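Local coordinates for mycobacterium tuberculosis paralogous family 11 (Mycobacterium smegmatis, PDB 4Y9I), which probably catalyses electron transfer between the deazaflavin coenzyme F420 and quinones, at residues Y97-Y100 with Q101-T104; P46-P49 with S50-N54. All coordinates share one frame; numbering follows the deposited sequence. Where two conformers were deposited one is given.

Interaction 1. Residues Y97-Y100 with Q101-T104; sequences YAEY and QTKT
T102 bonds back to E99 at the C-terminal end of helix 96-102. Its hydroxyl OG1 donates to E99 O at 2.8 Å. The torsion that permits this sets OG1 between the backbone N and the carbonyl carbon (chi1 65°), facing the preceding turn. The donor lies 18° from the carbonyl plane. A weak bond from T102 N reaches the same E99 O, so T102 grips that oxygen twice.

The backbone bonds change along the segment. Q101 N donates to Y97 O at 3.0 Å and T102 N to A98 O at 3.1 Å, both in the i to i+4 pattern of an alpha helix. K103 N then donates to Y100 O at 3.2 Å, and T104 N to Q101 O. Both are i to i+3, the 3-10 pattern, so the helix tightens as it ends.

Two side-chain carbons pack against backbone carbonyl oxygens. The methyl CG2 of T102 lies 3.3 Å from A98 O, and K103 CG lies 3.5 Å from E99 O, beside the hydroxyl bond.

Y97 packs on W87 and A90 of helix 80-93, which places this helix against its neighbour. The bend in the Q101 side chain brings its amide to the residues after the helix. NE2 makes a weak bond to T104 O at 3.1 Å and another bond to R106 O. OE1 accepts from I108 N, while T104 OG1 bonds to R106 N. The helix end is thus closed by side chains as well as backbone: T102 engages a carbonyl of the last turn, and the Q101 amide ties the helix to the loop that leads to strand 110-113.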
loop_
_atom_site.group_PDB
_atom_site.type_symbol
_atom_site.label_atom_id
_atom_site.label_comp_id
_atom_site.label_asym_id
_atom_site.label_seq_id
_atom_site.Cartn_x
_atom_site.Cartn_y
_atom_site.Cartn_z
ATOM N N TYR A 97 12.386 -3.006 -3.553
ATOM C CA TYR A 97 11.193 -3.096 -4.392
ATOM C C TYR A 97 11.567 -3.335 -5.863
ATOM O O TYR A 97 10.936 -4.115 -6.539
ATOM C CB TYR A 97 10.328 -1.857 -4.294
ATOM C CG TYR A 97 9.420 -1.755 -3.088
ATOM C CD1 TYR A 97 8.678 -2.871 -2.655
ATOM C CD2 TYR A 97 9.231 -0.531 -2.460
ATOM C CE1 TYR A 97 7.788 -2.750 -1.607
ATOM C CE2 TYR A 97 8.322 -0.408 -1.403
ATOM C CZ TYR A 97 7.608 -1.515 -0.980
ATOM O OH TYR A 97 6.667 -1.374 0.059
ATOM N N ALA A 98 12.619 -2.679 -6.327
ATOM C CA ALA A 98 13.025 -2.914 -7.719
ATOM C C ALA A 98 13.566 -4.351 -7.956
ATOM O O ALA A 98 13.339 -4.944 -9.026
ATOM C CB ALA A 98 14.070 -1.940 -8.096
ATOM N N GLU A 99 14.252 -4.874 -6.969
ATOM C CA GLU A 99 14.602 -6.256 -7.015
ATOM C C GLU A 99 13.391 -7.191 -7.066
ATOM O O GLU A 99 13.409 -8.111 -7.785
ATOM C CB GLU A 99 15.524 -6.620 -5.865
ATOM C CG GLU A 99 16.920 -6.055 -5.984
ATOM C CD GLU A 99 17.638 -6.409 -7.292
ATOM O OE1 GLU A 99 17.493 -7.537 -7.811
ATOM O OE2 GLU A 99 18.372 -5.536 -7.785
ATOM N N TYR A 100 12.382 -6.925 -6.262
ATOM C CA TYR A 100 11.142 -7.688 -6.369
ATOM C C TYR A 100 10.580 -7.658 -7.794
ATOM O O TYR A 100 10.128 -8.698 -8.328
ATOM C CB TYR A 100 10.081 -7.163 -5.432
ATOM C CG TYR A 100 10.346 -7.194 -3.955
ATOM C CD1 TYR A 100 11.477 -7.833 -3.407
ATOM C CD2 TYR A 100 9.485 -6.586 -3.103
ATOM C CE1 TYR A 100 11.673 -7.826 -1.998
ATOM C CE2 TYR A 100 9.667 -6.538 -1.741
ATOM C CZ TYR A 100 10.777 -7.169 -1.176
ATOM O OH TYR A 100 10.898 -7.129 0.228
ATOM N N GLN A 101 10.640 -6.476 -8.427
ATOM C CA GLN A 101 10.091 -6.351 -9.737
ATOM C C GLN A 101 10.857 -7.166 -10.766
ATOM O O GLN A 101 10.253 -7.624 -11.732
ATOM C CB GLN A 101 10.032 -4.868 -10.165
ATOM C CG GLN A 101 9.364 -4.607 -11.496
ATOM C CD GLN A 101 7.878 -5.002 -11.534
ATOM O OE1 GLN A 101 7.017 -4.230 -11.160
ATOM N NE2 GLN A 101 7.601 -6.221 -11.929
ATOM N N THR A 102 12.173 -7.312 -10.609
ATOM C CA THR A 102 12.930 -8.100 -11.637
ATOM C C THR A 102 12.508 -9.567 -11.666
ATOM O O THR A 102 12.826 -10.268 -12.614
ATOM C CB THR A 102 14.445 -8.079 -11.366
ATOM O OG1 THR A 102 14.671 -8.755 -10.143
ATOM C CG2 THR A 102 14.972 -6.714 -11.305
ATOM N N LYS A 103 11.813 -10.042 -10.648
ATOM C CA LYS A 103 11.358 -11.411 -10.561
ATOM C C LYS A 103 10.027 -11.684 -11.268
ATOM O O LYS A 103 9.577 -12.818 -11.287
ATOM C CB LYS A 103 11.313 -11.819 -9.085
ATOM C CG LYS A 103 12.669 -11.513 -8.462
ATOM C CD LYS A 103 13.109 -12.525 -7.447
ATOM C CE LYS A 103 12.938 -11.979 -6.048
ATOM N NZ LYS A 103 13.312 -13.036 -5.061
ATOM N N THR A 104 9.414 -10.672 -11.881
ATOM C CA THR A 104 8.280 -10.928 -12.746
ATOM C C THR A 104 8.116 -9.863 -13.843
ATOM O O THR A 104 8.463 -8.704 -13.655
ATOM C CB THR A 104 6.991 -11.047 -11.919
ATOM O OG1 THR A 104 5.869 -11.257 -12.821
ATOM C CG2 THR A 104 6.839 -9.798 -10.964
#

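Interaction 2. Residues P46-P49 with S50-N54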
loop_
_atom_site.group_PDB
_atom_site.type_symbol
_atom_site.label_atom_id
_atom_site.label_comp_id
_atom_site.label_asym_id
_atom_site.label_seq_id
_atom_site.Cartn_x
_atom_site.Cartn_y
_atom_site.Cartn_z
ATOM N N PRO A 46 6.440 -13.675 -6.224
ATOM C CA PRO A 46 5.661 -12.873 -7.199
ATOM C C PRO A 46 4.144 -12.947 -7.109
ATOM O O PRO A 46 3.458 -12.190 -7.806
ATOM C CB PRO A 46 6.170 -13.347 -8.554
ATOM C CG PRO A 46 6.602 -14.769 -8.282
ATOM C CD PRO A 46 7.201 -14.746 -6.891
ATOM N N LYS A 47 3.622 -13.745 -6.203
ATOM C CA LYS A 47 2.218 -13.823 -6.058
ATOM C C LYS A 47 1.713 -12.632 -5.210
ATOM O O LYS A 47 2.456 -12.055 -4.392
ATOM C CB LYS A 47 1.837 -15.099 -5.356
ATOM C CG LYS A 47 2.058 -15.073 -3.870
ATOM C CD LYS A 47 2.000 -16.476 -3.245
ATOM C CE LYS A 47 0.717 -16.731 -2.451
ATOM N NZ LYS A 47 0.894 -17.842 -1.469
ATOM N N HIS A 48 0.433 -12.329 -5.357
ATOM C CA HIS A 48 -0.187 -11.220 -4.606
ATOM C C HIS A 48 -0.199 -11.420 -3.104
ATOM O O HIS A 48 -0.468 -12.506 -2.567
ATOM C CB HIS A 48 -1.666 -11.064 -4.979
ATOM C CG HIS A 48 -1.918 -10.708 -6.402
ATOM N ND1 HIS A 48 -1.286 -9.658 -7.044
ATOM C CD2 HIS A 48 -2.801 -11.213 -7.303
ATOM C CE1 HIS A 48 -1.752 -9.543 -8.274
ATOM N NE2 HIS A 48 -2.686 -10.460 -8.446
ATOM N N PRO A 49 0.057 -10.342 -2.340
ATOM C CA PRO A 49 -0.230 -10.352 -0.938
ATOM C C PRO A 49 -1.733 -10.501 -0.705
ATOM O O PRO A 49 -2.533 -10.172 -1.564
ATOM C CB PRO A 49 0.334 -9.010 -0.455
ATOM C CG PRO A 49 0.150 -8.135 -1.638
ATOM C CD PRO A 49 0.379 -9.003 -2.831
ATOM N N SER A 50 -2.094 -10.987 0.465
ATOM C CA SER A 50 -3.489 -11.416 0.652
ATOM C C SER A 50 -4.429 -10.183 0.698
ATOM O O SER A 50 -5.590 -10.211 0.299
ATOM C CB SER A 50 -3.573 -12.291 1.890
ATOM O OG SER A 50 -3.358 -11.477 3.033
ATOM N N TRP A 51 -3.903 -9.037 1.046
ATOM C CA TRP A 51 -4.689 -7.838 1.068
ATOM C C TRP A 51 -5.019 -7.234 -0.298
ATOM O O TRP A 51 -5.856 -6.345 -0.370
ATOM C CB TRP A 51 -4.036 -6.809 1.997
ATOM C CG TRP A 51 -2.631 -6.409 1.628
ATOM C CD1 TRP A 51 -1.468 -6.844 2.208
ATOM C CD2 TRP A 51 -2.230 -5.422 0.633
ATOM N NE1 TRP A 51 -0.386 -6.210 1.638
ATOM C CE2 TRP A 51 -0.817 -5.342 0.664
ATOM C CE3 TRP A 51 -2.931 -4.593 -0.258
ATOM C CZ2 TRP A 51 -0.096 -4.465 -0.189
ATOM C CZ3 TRP A 51 -2.234 -3.784 -1.089
ATOM C CH2 TRP A 51 -0.843 -3.689 -1.025
ATOM N N TYR A 52 -4.347 -7.656 -1.349
ATOM C CA TYR A 52 -4.544 -7.063 -2.665
ATOM C C TYR A 52 -6.022 -7.189 -3.082
ATOM O O TYR A 52 -6.633 -6.200 -3.472
ATOM C CB TYR A 52 -3.675 -7.786 -3.681
ATOM C CG TYR A 52 -3.957 -7.489 -5.088
ATOM C CD1 TYR A 52 -3.527 -6.329 -5.662
ATOM C CD2 TYR A 52 -4.665 -8.392 -5.885
ATOM C CE1 TYR A 52 -3.726 -6.078 -6.994
ATOM C CE2 TYR A 52 -4.885 -8.137 -7.213
ATOM C CZ TYR A 52 -4.428 -6.981 -7.747
ATOM O OH TYR A 52 -4.634 -6.652 -9.102
ATOM N N PHE A 53 -6.559 -8.398 -3.025
ATOM C CA PHE A 53 -7.958 -8.567 -3.403
ATOM C C PHE A 53 -8.930 -7.852 -2.447
ATOM O O PHE A 53 -9.944 -7.326 -2.911
ATOM C CB PHE A 53 -8.290 -10.065 -3.637
ATOM C CG PHE A 53 -7.725 -10.599 -4.970
ATOM C CD1 PHE A 53 -8.030 -9.968 -6.165
ATOM C CD2 PHE A 53 -6.901 -11.692 -4.988
ATOM C CE1 PHE A 53 -7.548 -10.436 -7.376
ATOM C CE2 PHE A 53 -6.414 -12.196 -6.184
ATOM C CZ PHE A 53 -6.721 -11.577 -7.370
ATOM N N ASN A 54 -8.544 -7.712 -1.202
ATOM C CA ASN A 54 -9.379 -7.019 -0.259
ATOM C C ASN A 54 -9.547 -5.502 -0.551
ATOM O O ASN A 54 -10.635 -5.000 -0.450
ATOM C CB ASN A 54 -8.826 -7.128 1.157
ATOM C CG ASN A 54 -8.770 -8.514 1.719
ATOM O OD1 ASN A 54 -9.485 -9.376 1.336
ATOM N ND2 ASN A 54 -7.881 -8.700 2.724
HETATM O O HOH W 1 -5.077 -11.045 -2.534
#
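The imidazole of H48, in the loop before helix 51-57, stacks face to face on the ring of Y52 in its first turn. Their ring centroids are 3.9 Å apart and the planes are turned by only 15°. The overlap is offset: Y52 CE2 lies over one face of the imidazole, toward its rim, with H48 NE2 at 3.4 Å from Y52 CE2. The Y52 ring is brought there by a first torsion that sets CG anti to the backbone N (chi1 168°). Its CB points back toward the loop. Y52 OH makes a weak hydrogen bond to K56 NZ.

F53 completes an aromatic cluster. Its ring meets H48 obliquely, with F53 CE2 at 3.9 Å from H48 CD2. Within the helix, Y52 CD2 lies over the centre of one F53 face, while F53 CZ sits at the edge of the Y52 ring.

P49 packs against W51. P49 CB lies over a face of the indole five-membered ring, in a CH-pi contact with its centroid at 3.9 Å. P49 CG lies near the same ring at 3.7 Å from W51 CE2. The indole also packs on V25 and L27 of strand 22-32.

The backbone closes the turn. Y52 N donates to P49 O at 3.1 Å with a nearly straight N-H (163°), but it comes from above the carbonyl plane. A water also donates to P49 O, at 2.9 Å. It donates to S50 O as well and accepts from F53 N. The first turn of the helix is thus held by hydrogen bonds, one direct to Y52 N and one through water to F53 N, and by ring and proline packing between loop and helix.

How the interactions relate
Interaction 2 precedes interaction 1 along the chain, and their centres lie about 16 Å apart. They touch through packing of T104 CB on P46 CB, at 4.2 Å, so the end of helix 96-102 meets the loop that leads into helix 51-57. The two contacts are complementary in kind. Residues 97-104 close the C-terminal end of one helix, largely by polar bonds at the surface. Residues 46-54 begin another helix, mainly through aromatic and proline packing that is partly buried. Loop residue S41 touches Y97 and Y100, while its neighbour A40 touches W51 and Y52, so the segment after strand 35-39 borders both contacts.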